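Local coordinates for restriction endonuclease R.BpuJI (Bacillus pumilus, PDB 2VLA), which recognises a specific DNA sequence through the N-terminal domain present here, and as a whole enzyme probably acts as a restriction endonuclease that cuts DNA, at residues A[251-255]-A[256-260]; A[165-168]-A[169-172]; A[234-237]-A[238-241]; A[184-187]-A[188-191]; A[272-275]-A[276-280]. One frame throughout, in Å; residues are numbered along the deposited sequence.

Interaction 1 of 5, residues A[251-255]-A[256-260]; sequences PEFNA and YKYDF
Asn-254 and Tyr-256 form an Asx turn that opens a short 3-10 segment, in the long loop between helix 237-244 and helix 263-278. The evidence is one bond: Tyr-256 N donates to Asn-254 OD1 at 2.9 Å. With CG of Asn-254 anti to its own N (chi1 -177°), OD1 can face Tyr-256 N, but the N-H arrives from above the carbonyl plane, 43° out of it, so no lone pair is met squarely. OD1 also sits at the edge of the Tyr-256 ring, whose hydroxyl bonds Ile-133 O outside the loop.

Tyr-258 can be followed outward from the backbone. Tyr-258 CB packs against Ala-255 O at 3.9 Å. Next, CD1 lies close to both Ala-255 O and Asn-254 O, and Tyr-258 CE1 comes within 3.3 Å of Asn-254 O, which therefore stands at the ring edge together with Ala-255 O. Farther out, Tyr-258 CZ is 4.0 Å from Phe-253 CZ. The rings of Phe-253 and Tyr-258 are nearly parallel, their planes 22° apart, yet they are slid so far that they hardly overlap. At the tip, Tyr-258 OH lies 3.7 Å from Phe-253 CZ and bonds Asp-272 OD2 of helix 263-278.

In the conformer given, Lys-257 lays its extended chain across Asn-254, with CG near the backbone carbonyl. A water donates to both Ala-255 O and Tyr-258 O, bridging two carbonyls three residues apart. Beside it, the Phe-260 ring places Phe-260 CE2 3.6 Å from Ala-255 O.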
# COMPACT_ATOMS: atom_id res chain seq x y z
N PRO A 251 3.23 0.58 -13.82
CA PRO A 251 3.61 -0.37 -12.79
C PRO A 251 4.73 -1.30 -13.24
O PRO A 251 4.73 -1.78 -14.38
CB PRO A 251 2.33 -1.15 -12.56
CG PRO A 251 1.25 -0.18 -12.85
CD PRO A 251 1.77 0.65 -14.00
N GLU A 252 5.69 -1.54 -12.37
CA GLU A 252 6.79 -2.44 -12.66
C GLU A 252 6.29 -3.87 -12.89
O GLU A 252 6.82 -4.59 -13.71
CB GLU A 252 7.77 -2.41 -11.50
CG GLU A 252 9.06 -3.14 -11.75
CD GLU A 252 9.82 -2.59 -12.93
OE1 GLU A 252 9.89 -1.34 -13.08
OE2 GLU A 252 10.34 -3.39 -13.72
N PHE A 253 5.31 -4.28 -12.11
CA PHE A 253 4.70 -5.59 -12.24
C PHE A 253 3.46 -5.51 -13.13
O PHE A 253 2.55 -4.73 -12.88
CB PHE A 253 4.34 -6.16 -10.85
CG PHE A 253 3.70 -7.50 -10.89
CD1 PHE A 253 4.47 -8.66 -10.96
CD2 PHE A 253 2.32 -7.63 -10.87
CE1 PHE A 253 3.88 -9.91 -10.98
CE2 PHE A 253 1.72 -8.87 -10.91
CZ PHE A 253 2.51 -10.01 -10.98
N ASN A 254 3.47 -6.25 -14.23
CA ASN A 254 2.42 -6.14 -15.23
C ASN A 254 1.31 -7.18 -15.03
O ASN A 254 1.46 -8.36 -15.41
CB ASN A 254 3.04 -6.30 -16.63
CG ASN A 254 2.04 -6.14 -17.71
OD1 ASN A 254 0.88 -5.86 -17.47
ND2 ASN A 254 2.48 -6.35 -18.95
N ALA A 255 0.19 -6.73 -14.45
CA ALA A 255 -0.93 -7.63 -14.15
C ALA A 255 -1.68 -8.04 -15.41
O ALA A 255 -2.47 -8.98 -15.41
CB ALA A 255 -1.89 -6.94 -13.17
N TYR A 256 -1.43 -7.32 -16.49
CA TYR A 256 -2.23 -7.45 -17.70
C TYR A 256 -1.70 -8.55 -18.65
O TYR A 256 -2.28 -8.79 -19.69
CB TYR A 256 -2.32 -6.09 -18.40
CG TYR A 256 -3.18 -5.12 -17.63
CD1 TYR A 256 -2.65 -4.36 -16.58
CD2 TYR A 256 -4.53 -5.05 -17.85
CE1 TYR A 256 -3.44 -3.51 -15.83
CE2 TYR A 256 -5.35 -4.21 -17.09
CZ TYR A 256 -4.78 -3.43 -16.07
OH TYR A 256 -5.58 -2.62 -15.31
N LYS A 257 -0.65 -9.24 -18.24
CA LYS A 257 -0.13 -10.35 -19.04
C LYS A 257 -0.62 -11.70 -18.51
O LYS A 257 -0.17 -12.75 -18.96
CB LYS A 257 1.39 -10.32 -19.06
CG LYS A 257 2.03 -10.76 -17.77
CD LYS A 257 3.54 -10.73 -17.86
CE LYS A 257 4.19 -11.19 -16.56
NZ LYS A 257 5.68 -11.05 -16.59
N TYR A 258 -1.51 -11.67 -17.53
CA TYR A 258 -2.08 -12.87 -16.98
C TYR A 258 -3.52 -13.06 -17.44
O TYR A 258 -4.28 -12.10 -17.55
CB TYR A 258 -2.01 -12.84 -15.45
CG TYR A 258 -0.60 -12.77 -14.91
CD1 TYR A 258 0.05 -11.56 -14.74
CD2 TYR A 258 0.10 -13.94 -14.59
CE1 TYR A 258 1.35 -11.50 -14.29
CE2 TYR A 258 1.38 -13.89 -14.12
CZ TYR A 258 2.01 -12.67 -13.98
OH TYR A 258 3.32 -12.61 -13.49
N ASP A 259 -3.87 -14.30 -17.75
CA ASP A 259 -5.25 -14.66 -18.08
C ASP A 259 -5.94 -15.19 -16.83
O ASP A 259 -5.64 -16.27 -16.37
CB ASP A 259 -5.25 -15.73 -19.19
CG ASP A 259 -6.65 -16.18 -19.58
OD1 ASP A 259 -7.64 -15.65 -19.01
OD2 ASP A 259 -6.75 -17.07 -20.44
N PHE A 260 -6.85 -14.40 -16.27
CA PHE A 260 -7.43 -14.72 -14.96
C PHE A 260 -8.58 -15.71 -15.05
O PHE A 260 -9.26 -15.98 -14.05
CB PHE A 260 -7.86 -13.45 -14.23
CG PHE A 260 -6.71 -12.58 -13.84
CD1 PHE A 260 -5.78 -13.02 -12.90
CD2 PHE A 260 -6.53 -11.36 -14.43
CE1 PHE A 260 -4.71 -12.24 -12.57
CE2 PHE A 260 -5.44 -10.58 -14.10
CZ PHE A 260 -4.54 -11.02 -13.17
O HOH W 1 -4.66 -9.71 -17.10

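Interaction 2 of 5, residues A[165-168]-A[169-172]; sequences LNSL and QVLQ
Ser-167 is the N-cap of the short helix 168-171, and its hydroxyl holds the first turn through Val-170. Val-170 N donates to Ser-167 OG at 3.2 Å in a nearly straight bond, 166° at the hydrogen. OG stands anti to the serine's own N (chi1 161°), which turns it to Val-170 N. While OG accepts from that amide, a water 2.8 Å from Ser-167 OG takes the hydroxyl proton and accepts from Gln-169 N as well. Val-170 CG2 closes on Ser-167 OG from the side at 3.4 Å. The helix proper begins with Leu-171 N bonding Ser-167 O and Gln-172 N bonding Leu-168 O.

Leu-171 CG lies against Ser-167 O at 3.2 Å. One turn after Leu-168, the extended Gln-172 slants across it: its CG meets Leu-168 O, and Gln-172 CD lies 3.7 Å from Leu-168 CG. Its amide is held by Ala-131 O at NE2 and by Lys-174 NZ at OE1. Were Gln-172 shortened to alanine, Ala-131 O and the lysine ammonium would probably lose these partners, and the flank of Leu-168 would be uncovered. Gln-172 also belongs to the pocket holding a bound polyether. Among the neighbouring helices, Leu-165 packs on Ile-141 of helix 137-150 and Ile-210 of helix 203-219, and Val-170 on Tyr-140 of helix 137-150.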
# COMPACT_ATOMS: atom_id res chain seq x y z
N LEU A 165 -6.73 9.19 -4.64
CA LEU A 165 -6.74 7.76 -4.33
C LEU A 165 -8.08 7.06 -4.55
O LEU A 165 -8.14 5.83 -4.55
CB LEU A 165 -6.23 7.50 -2.92
CG LEU A 165 -4.71 7.60 -2.76
CD1 LEU A 165 -4.35 7.47 -1.29
CD2 LEU A 165 -3.95 6.53 -3.59
N ASN A 166 -9.14 7.85 -4.78
CA ASN A 166 -10.44 7.31 -5.16
C ASN A 166 -10.90 7.80 -6.54
O ASN A 166 -12.03 7.59 -6.91
CB ASN A 166 -11.50 7.71 -4.14
CG ASN A 166 -12.57 6.61 -3.91
OD1 ASN A 166 -12.27 5.54 -3.37
ND2 ASN A 166 -13.81 6.89 -4.31
N SER A 167 -10.01 8.47 -7.28
CA SER A 167 -10.33 8.95 -8.63
C SER A 167 -10.01 7.88 -9.67
O SER A 167 -8.87 7.47 -9.82
CB SER A 167 -9.54 10.22 -8.95
OG SER A 167 -9.48 10.48 -10.39
N LEU A 168 -11.04 7.40 -10.37
CA LEU A 168 -10.83 6.38 -11.38
C LEU A 168 -9.79 6.81 -12.41
O LEU A 168 -8.90 6.03 -12.76
CB LEU A 168 -12.15 6.05 -12.07
CG LEU A 168 -12.03 5.04 -13.21
CD1 LEU A 168 -11.59 3.66 -12.69
CD2 LEU A 168 -13.37 4.94 -14.01
N GLN A 169 -9.89 8.04 -12.90
CA GLN A 169 -9.00 8.47 -13.99
C GLN A 169 -7.56 8.56 -13.54
O GLN A 169 -6.64 8.18 -14.27
CB GLN A 169 -9.46 9.79 -14.60
CG GLN A 169 -10.73 9.66 -15.42
CD GLN A 169 -11.19 10.98 -16.01
OE1 GLN A 169 -10.55 12.00 -15.83
NE2 GLN A 169 -12.30 10.95 -16.75
N VAL A 170 -7.35 9.01 -12.30
CA VAL A 170 -6.01 9.04 -11.77
C VAL A 170 -5.47 7.62 -11.63
O VAL A 170 -4.33 7.34 -11.99
CB VAL A 170 -5.95 9.78 -10.40
CG1 VAL A 170 -4.61 9.52 -9.70
CG2 VAL A 170 -6.19 11.27 -10.60
N LEU A 171 -6.29 6.72 -11.08
CA LEU A 171 -5.88 5.35 -10.84
C LEU A 171 -5.63 4.58 -12.16
O LEU A 171 -4.88 3.60 -12.18
CB LEU A 171 -6.93 4.62 -9.98
CG LEU A 171 -7.13 5.11 -8.53
CD1 LEU A 171 -8.36 4.43 -7.99
CD2 LEU A 171 -5.89 4.81 -7.70
N GLN A 172 -6.27 5.03 -13.23
CA GLN A 172 -6.03 4.49 -14.58
C GLN A 172 -4.77 5.05 -15.21
O GLN A 172 -4.39 4.63 -16.32
CB GLN A 172 -7.21 4.80 -15.48
CG GLN A 172 -8.48 4.03 -15.12
CD GLN A 172 -9.65 4.45 -15.95
OE1 GLN A 172 -9.81 5.63 -16.23
NE2 GLN A 172 -10.49 3.48 -16.34
O HOH W 2 -11.73 10.28 -12.00

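Interaction 3 of 5, residues A[234-237]-A[238-241]; sequences YREA and ENIN
Glu-236 keeps CG anti to its carbonyl carbon (chi1 -71°) and then bends at chi2 (-84°), which turns its carboxylate forward, over the first turn, to Asn-239, whose CG takes the matching position beside its own N. The two side chains consequently run side by side in the same direction, carboxylate and amide nearly coplanar. Asn-239 ND2 donates to Glu-236 OE1 at 2.8 Å in a bond of 165°. The oxygen lies in the plane of the amide and is approached nearly along its C-O axis.

OE1 has a second partner, a water that donates to Glu-236 OE1 at 2.7 Å and accepts from Asn-239 N at 2.9 Å. The glutamate thereby reaches this amide through the water, and a carboxylate so near the start of a helix would be expected to be stabilised by the helix dipole. A second water joins Arg-235 O to Glu-238 N.

On the backbone, Ile-240 N bonds Glu-236 O, against which Ile-240 CG1 also packs at 3.3 Å. Asn-241 N bonds Ala-237 O at 3.0 Å, and Asn-241 ND2 adds a weak bond to the same oxygen. Outside, Tyr-234 OH binds Asp-149, and Ile-240 rests on Leu-222. Glu-236 thus occupies the N-cap of helix 237-244, where it caps the first turn through a water and the Asn-239 side chain instead of by a direct side-chain bond to a backbone N-H.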
# COMPACT_ATOMS: atom_id res chain seq x y z
N TYR A 234 10.58 17.79 4.24
CA TYR A 234 11.69 18.11 3.33
C TYR A 234 13.07 17.76 3.92
O TYR A 234 14.07 17.83 3.23
CB TYR A 234 11.63 19.58 2.91
CG TYR A 234 10.60 19.84 1.82
CD1 TYR A 234 10.89 19.59 0.50
CD2 TYR A 234 9.32 20.30 2.13
CE1 TYR A 234 9.97 19.80 -0.50
CE2 TYR A 234 8.37 20.50 1.14
CZ TYR A 234 8.72 20.27 -0.19
OH TYR A 234 7.82 20.48 -1.22
N ARG A 235 13.12 17.37 5.19
CA ARG A 235 14.32 16.76 5.72
C ARG A 235 14.67 15.49 4.93
O ARG A 235 15.82 15.08 4.89
CB ARG A 235 14.14 16.43 7.21
CG ARG A 235 13.96 17.66 8.07
N GLU A 236 13.66 14.90 4.28
CA GLU A 236 13.84 13.69 3.47
C GLU A 236 13.67 14.03 1.98
O GLU A 236 13.24 13.19 1.18
CB GLU A 236 12.83 12.63 3.86
CG GLU A 236 13.09 12.01 5.23
CD GLU A 236 14.11 10.88 5.18
OE1 GLU A 236 14.54 10.50 4.07
OE2 GLU A 236 14.48 10.37 6.27
N ALA A 237 14.05 15.26 1.61
CA ALA A 237 13.94 15.71 0.23
C ALA A 237 14.59 14.75 -0.76
O ALA A 237 14.07 14.54 -1.84
CB ALA A 237 14.55 17.11 0.08
N GLU A 238 15.71 14.15 -0.39
CA GLU A 238 16.42 13.27 -1.34
C GLU A 238 15.57 12.05 -1.68
O GLU A 238 15.38 11.72 -2.85
CB GLU A 238 17.76 12.84 -0.79
CG GLU A 238 18.78 13.95 -0.74
CD GLU A 238 20.19 13.42 -0.62
OE1 GLU A 238 20.52 12.86 0.43
OE2 GLU A 238 20.98 13.58 -1.59
N ASN A 239 15.00 11.42 -0.66
CA ASN A 239 14.12 10.28 -0.88
C ASN A 239 12.81 10.66 -1.54
O ASN A 239 12.31 9.94 -2.39
CB ASN A 239 13.86 9.56 0.43
CG ASN A 239 14.99 8.64 0.82
OD1 ASN A 239 15.51 7.90 -0.01
ND2 ASN A 239 15.37 8.66 2.08
N ILE A 240 12.22 11.77 -1.12
CA ILE A 240 10.99 12.26 -1.75
C ILE A 240 11.19 12.41 -3.25
O ILE A 240 10.37 11.94 -4.05
CB ILE A 240 10.56 13.61 -1.16
CG1 ILE A 240 10.05 13.42 0.29
CG2 ILE A 240 9.48 14.24 -2.03
CD1 ILE A 240 9.94 14.74 1.05
N ASN A 241 12.27 13.04 -3.65
CA ASN A 241 12.47 13.28 -5.07
C ASN A 241 12.74 11.99 -5.86
O ASN A 241 12.22 11.82 -6.99
CB ASN A 241 13.57 14.31 -5.28
CG ASN A 241 13.05 15.75 -5.24
OD1 ASN A 241 12.19 16.12 -6.03
ND2 ASN A 241 13.55 16.53 -4.31
O HOH W 3 17.10 14.60 2.22
O HOH W 4 16.00 11.69 2.08

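Interaction 4 of 5, residues A[184-187]-A[188-191]; sequences IIED and RSND
The guanidinium of Arg-188 carries Ile-184 CG2 over one face, with the methyl 3.4 Å from Arg-188 NE and 3.8 Å from Arg-188 CZ. At its edge, NH2 forms a salt bridge with Asp-159 and a hydrogen bond to Gln-154 O, so the charged rim is bound outward while the hydrocarbon lies against the plane. CG is anti to the carbonyl carbon (chi1 -70°) and the chain stays extended to NE; these torsions carry the arginine beside Ile-184, both pointing the same way.

In the conformer given, the Glu-186 carboxylate and the Asn-190 amide are turned 62° against each other and do not bond directly; a water joins them, donating to Glu-186 OE2 at 2.8 Å and accepting from Asn-190 ND2. The same water donates to Asp-187 OD1 at 2.7 Å. Asp-187 is held further by Tyr-163 OH at OD2 and Lys-183 at OD1.

Helix 177-189 stops here in a Schellman motif. Asp-191, with positive phi (57°), is the C-prime residue: Asp-191 N bonds Arg-188 O at 2.9 Å, and the amide that follows it returns to Asp-187 O. Asn-190 N also bonds Asp-187 O, coming from well above the carbonyl plane, and makes a weak bond to Glu-186 O. That carbonyl is gripped more closely by Ser-189 OG, which, placed between its own N and carbonyl carbon, donates at 2.6 Å to Glu-186 O. Upstream, Arg-188 N bonds Ile-184 O and Ser-189 N bonds Ile-185 O.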
# COMPACT_ATOMS: atom_id res chain seq x y z
N ILE A 184 -8.16 21.28 -8.22
CA ILE A 184 -8.39 21.61 -6.82
C ILE A 184 -8.46 23.13 -6.65
O ILE A 184 -9.34 23.64 -5.99
CB ILE A 184 -7.31 20.99 -5.89
CG1 ILE A 184 -7.48 19.46 -5.88
CG2 ILE A 184 -7.42 21.57 -4.45
CD1 ILE A 184 -6.40 18.70 -5.11
N ILE A 185 -7.57 23.85 -7.31
CA ILE A 185 -7.56 25.29 -7.22
C ILE A 185 -8.86 25.89 -7.79
O ILE A 185 -9.45 26.79 -7.20
CB ILE A 185 -6.33 25.89 -7.94
CG1 ILE A 185 -5.05 25.58 -7.14
CG2 ILE A 185 -6.51 27.41 -8.13
CD1 ILE A 185 -3.74 25.94 -7.88
N GLU A 186 -9.33 25.36 -8.92
CA GLU A 186 -10.59 25.84 -9.50
C GLU A 186 -11.77 25.54 -8.58
O GLU A 186 -12.62 26.41 -8.34
CB GLU A 186 -10.83 25.22 -10.87
CG GLU A 186 -12.12 25.71 -11.54
CD GLU A 186 -12.48 24.92 -12.77
OE1 GLU A 186 -11.89 25.19 -13.85
OE2 GLU A 186 -13.37 24.05 -12.68
N ASP A 187 -11.81 24.33 -8.04
CA ASP A 187 -12.89 23.95 -7.16
C ASP A 187 -12.93 24.85 -5.92
O ASP A 187 -14.00 25.32 -5.52
CB ASP A 187 -12.75 22.48 -6.75
CG ASP A 187 -13.36 21.52 -7.77
OD1 ASP A 187 -13.90 22.01 -8.81
OD2 ASP A 187 -13.29 20.29 -7.55
N ARG A 188 -11.77 25.10 -5.32
CA ARG A 188 -11.72 25.95 -4.13
C ARG A 188 -12.19 27.36 -4.47
O ARG A 188 -12.83 28.02 -3.65
CB ARG A 188 -10.30 26.01 -3.57
CG ARG A 188 -9.84 24.72 -2.94
CD ARG A 188 -8.47 24.85 -2.35
NE ARG A 188 -8.02 23.60 -1.74
CZ ARG A 188 -6.84 23.43 -1.16
NH1 ARG A 188 -5.97 24.43 -1.10
NH2 ARG A 188 -6.52 22.24 -0.66
N SER A 189 -11.88 27.82 -5.67
CA SER A 189 -12.27 29.18 -6.09
C SER A 189 -13.78 29.29 -6.25
O SER A 189 -14.34 30.39 -6.25
CB SER A 189 -11.56 29.57 -7.39
OG SER A 189 -12.19 28.99 -8.52
N ASN A 190 -14.44 28.14 -6.37
CA ASN A 190 -15.88 28.08 -6.49
C ASN A 190 -16.51 27.59 -5.19
O ASN A 190 -17.67 27.19 -5.17
CB ASN A 190 -16.28 27.16 -7.63
CG ASN A 190 -16.01 27.78 -8.99
OD1 ASN A 190 -16.35 28.93 -9.23
ND2 ASN A 190 -15.40 27.02 -9.90
N ASP A 191 -15.71 27.60 -4.12
CA ASP A 191 -16.16 27.17 -2.79
C ASP A 191 -16.69 25.73 -2.80
O ASP A 191 -17.64 25.38 -2.07
CB ASP A 191 -17.22 28.12 -2.24
CG ASP A 191 -16.69 29.54 -2.08
OD1 ASP A 191 -15.58 29.70 -1.51
OD2 ASP A 191 -17.37 30.48 -2.52
O HOH W 5 -14.86 24.04 -10.27

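Interaction 5 of 5, residues A[272-275]-A[276-280]; sequences DWQQ and YYSNV
Trp-273 is touched by two tyrosines from its own helix. Tyr-277 CB lies over the face of the six-membered ring of Trp-273, 4.0 Å from the centroid and 30° off the normal, a CH-pi contact. Tyr-277 CD1 reaches Trp-273 CZ2 at 3.5 Å, although the rings are only 18° from parallel and slid well apart. With CG anti to the backbone N in both residues, Trp-273 and Tyr-277 run side by side and point the same way. Tyr-276 meets the indole obliquely, planes 55° apart, with Trp-273 CZ3 at the edge of the tyrosine ring, 3.6 Å from Tyr-276 CD2.

Together they make an aromatic cluster at the end of helix 263-278, completed by Phe-253, which packs edge-to-face on Trp-273. A leucine in place of Trp-273 would probably leave Tyr-277 CB and the Tyr-276 ring without their flat partner and open a gap beside Phe-253. The hydroxyls act as outer anchors: Tyr-276 to Lys-112 O, Tyr-277 to Leu-76 O.

Beyond the rings, the helix end is pinned by polar groups. Gln-274 O accepts from Ser-278 N at 2.9 Å and, in the conformer given, from Ser-278 OG at 2.7 Å, the two donors on opposite faces of the carbonyl plane. With Gln-275 likewise in the conformer given, Asn-279 ND2 donates to Gln-275 OE1 at 2.9 Å, in the plane of its own amide but above that of the glutamine, while Asn-279 OD1 holds Gly-91 N.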
# COMPACT_ATOMS: atom_id res chain seq x y z
N ASP A 272 4.30 -14.66 -8.67
CA ASP A 272 5.15 -13.67 -9.28
C ASP A 272 5.01 -12.33 -8.56
O ASP A 272 6.00 -11.60 -8.40
CB ASP A 272 4.79 -13.48 -10.75
CG ASP A 272 5.03 -14.73 -11.59
OD1 ASP A 272 5.80 -15.62 -11.17
OD2 ASP A 272 4.48 -14.79 -12.70
N TRP A 273 3.79 -11.98 -8.16
CA TRP A 273 3.60 -10.74 -7.39
C TRP A 273 4.45 -10.77 -6.11
O TRP A 273 5.13 -9.81 -5.78
CB TRP A 273 2.14 -10.49 -7.03
CG TRP A 273 2.04 -9.45 -5.93
CD1 TRP A 273 1.90 -9.68 -4.59
CD2 TRP A 273 2.24 -8.05 -6.07
NE1 TRP A 273 1.96 -8.50 -3.89
CE2 TRP A 273 2.18 -7.48 -4.78
CE3 TRP A 273 2.45 -7.20 -7.18
CZ2 TRP A 273 2.32 -6.13 -4.57
CZ3 TRP A 273 2.60 -5.88 -6.97
CH2 TRP A 273 2.55 -5.34 -5.67
N GLN A 274 4.41 -11.88 -5.40
CA GLN A 274 5.10 -11.94 -4.12
C GLN A 274 6.63 -11.82 -4.31
O GLN A 274 7.31 -11.19 -3.50
CB GLN A 274 4.76 -13.23 -3.37
CG GLN A 274 5.18 -13.22 -1.89
CD GLN A 274 4.33 -12.29 -1.03
OE1 GLN A 274 3.34 -11.75 -1.50
NE2 GLN A 274 4.70 -12.15 0.25
N GLN A 275 7.14 -12.38 -5.40
CA GLN A 275 8.56 -12.29 -5.71
C GLN A 275 8.98 -10.86 -6.07
O GLN A 275 10.06 -10.41 -5.69
CB GLN A 275 8.91 -13.23 -6.88
CG GLN A 275 10.33 -13.07 -7.41
CD GLN A 275 11.40 -13.41 -6.39
OE1 GLN A 275 11.22 -14.31 -5.56
NE2 GLN A 275 12.54 -12.73 -6.47
N TYR A 276 8.14 -10.17 -6.84
CA TYR A 276 8.38 -8.77 -7.14
C TYR A 276 8.36 -7.91 -5.87
O TYR A 276 9.25 -7.09 -5.63
CB TYR A 276 7.33 -8.25 -8.14
CG TYR A 276 7.18 -6.77 -8.10
CD1 TYR A 276 8.14 -5.94 -8.64
CD2 TYR A 276 6.10 -6.19 -7.48
CE1 TYR A 276 8.03 -4.57 -8.54
CE2 TYR A 276 5.98 -4.85 -7.37
CZ TYR A 276 6.94 -4.03 -7.87
OH TYR A 276 6.82 -2.67 -7.75
N TYR A 277 7.33 -8.08 -5.07
CA TYR A 277 7.03 -7.15 -3.97
C TYR A 277 7.91 -7.35 -2.76
O TYR A 277 8.28 -6.39 -2.10
CB TYR A 277 5.57 -7.28 -3.56
CG TYR A 277 5.15 -6.33 -2.44
CD1 TYR A 277 5.07 -4.97 -2.67
CD2 TYR A 277 4.77 -6.80 -1.20
CE1 TYR A 277 4.68 -4.10 -1.70
CE2 TYR A 277 4.35 -5.94 -0.23
CZ TYR A 277 4.31 -4.60 -0.49
OH TYR A 277 3.88 -3.73 0.50
N SER A 278 8.27 -8.60 -2.49
CA SER A 278 8.92 -8.95 -1.23
C SER A 278 10.45 -9.00 -1.32
O SER A 278 11.13 -8.85 -0.30
CB SER A 278 8.41 -10.28 -0.73
OG SER A 278 9.00 -11.36 -1.44
N ASN A 279 10.97 -9.20 -2.53
CA ASN A 279 12.38 -9.63 -2.73
C ASN A 279 13.13 -8.68 -3.64
O ASN A 279 12.53 -7.88 -4.31
CB ASN A 279 12.43 -11.04 -3.36
CG ASN A 279 12.06 -12.14 -2.37
OD1 ASN A 279 12.12 -11.95 -1.17
ND2 ASN A 279 11.64 -13.30 -2.89
N VAL A 280 14.45 -8.81 -3.67
CA VAL A 280 15.29 -7.90 -4.46
C VAL A 280 15.44 -8.40 -5.90
O VAL A 280 15.69 -9.58 -6.14
CB VAL A 280 16.67 -7.75 -3.84
CG1 VAL A 280 17.51 -6.77 -4.63
CG2 VAL A 280 16.55 -7.30 -2.37
O HOH W 6 12.06 -9.06 -7.20

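In the fold
Interaction 2 is a mostly buried contact, interaction 3 a surface one, and interactions 1, 4 and 5 are partly buried. Interactions 1 and 5 touch: the loop of 251-260 lies against helix 263-278, for instance through Glu-252 on Tyr-276 and Phe-253 on Asp-272, their centres about 13 Å apart, and both rely on aromatic side chains. The others do not touch one another. Interactions 2 and 3 start helices, one with a serine hydroxyl, the other with a glutamate and waters; interactions 4 and 5 end them, and both use a serine hydroxyl on a backbone carbonyl. Interaction 4, about 41 Å between centres from interaction 5, lies on the opposite side of the chain's centre from it.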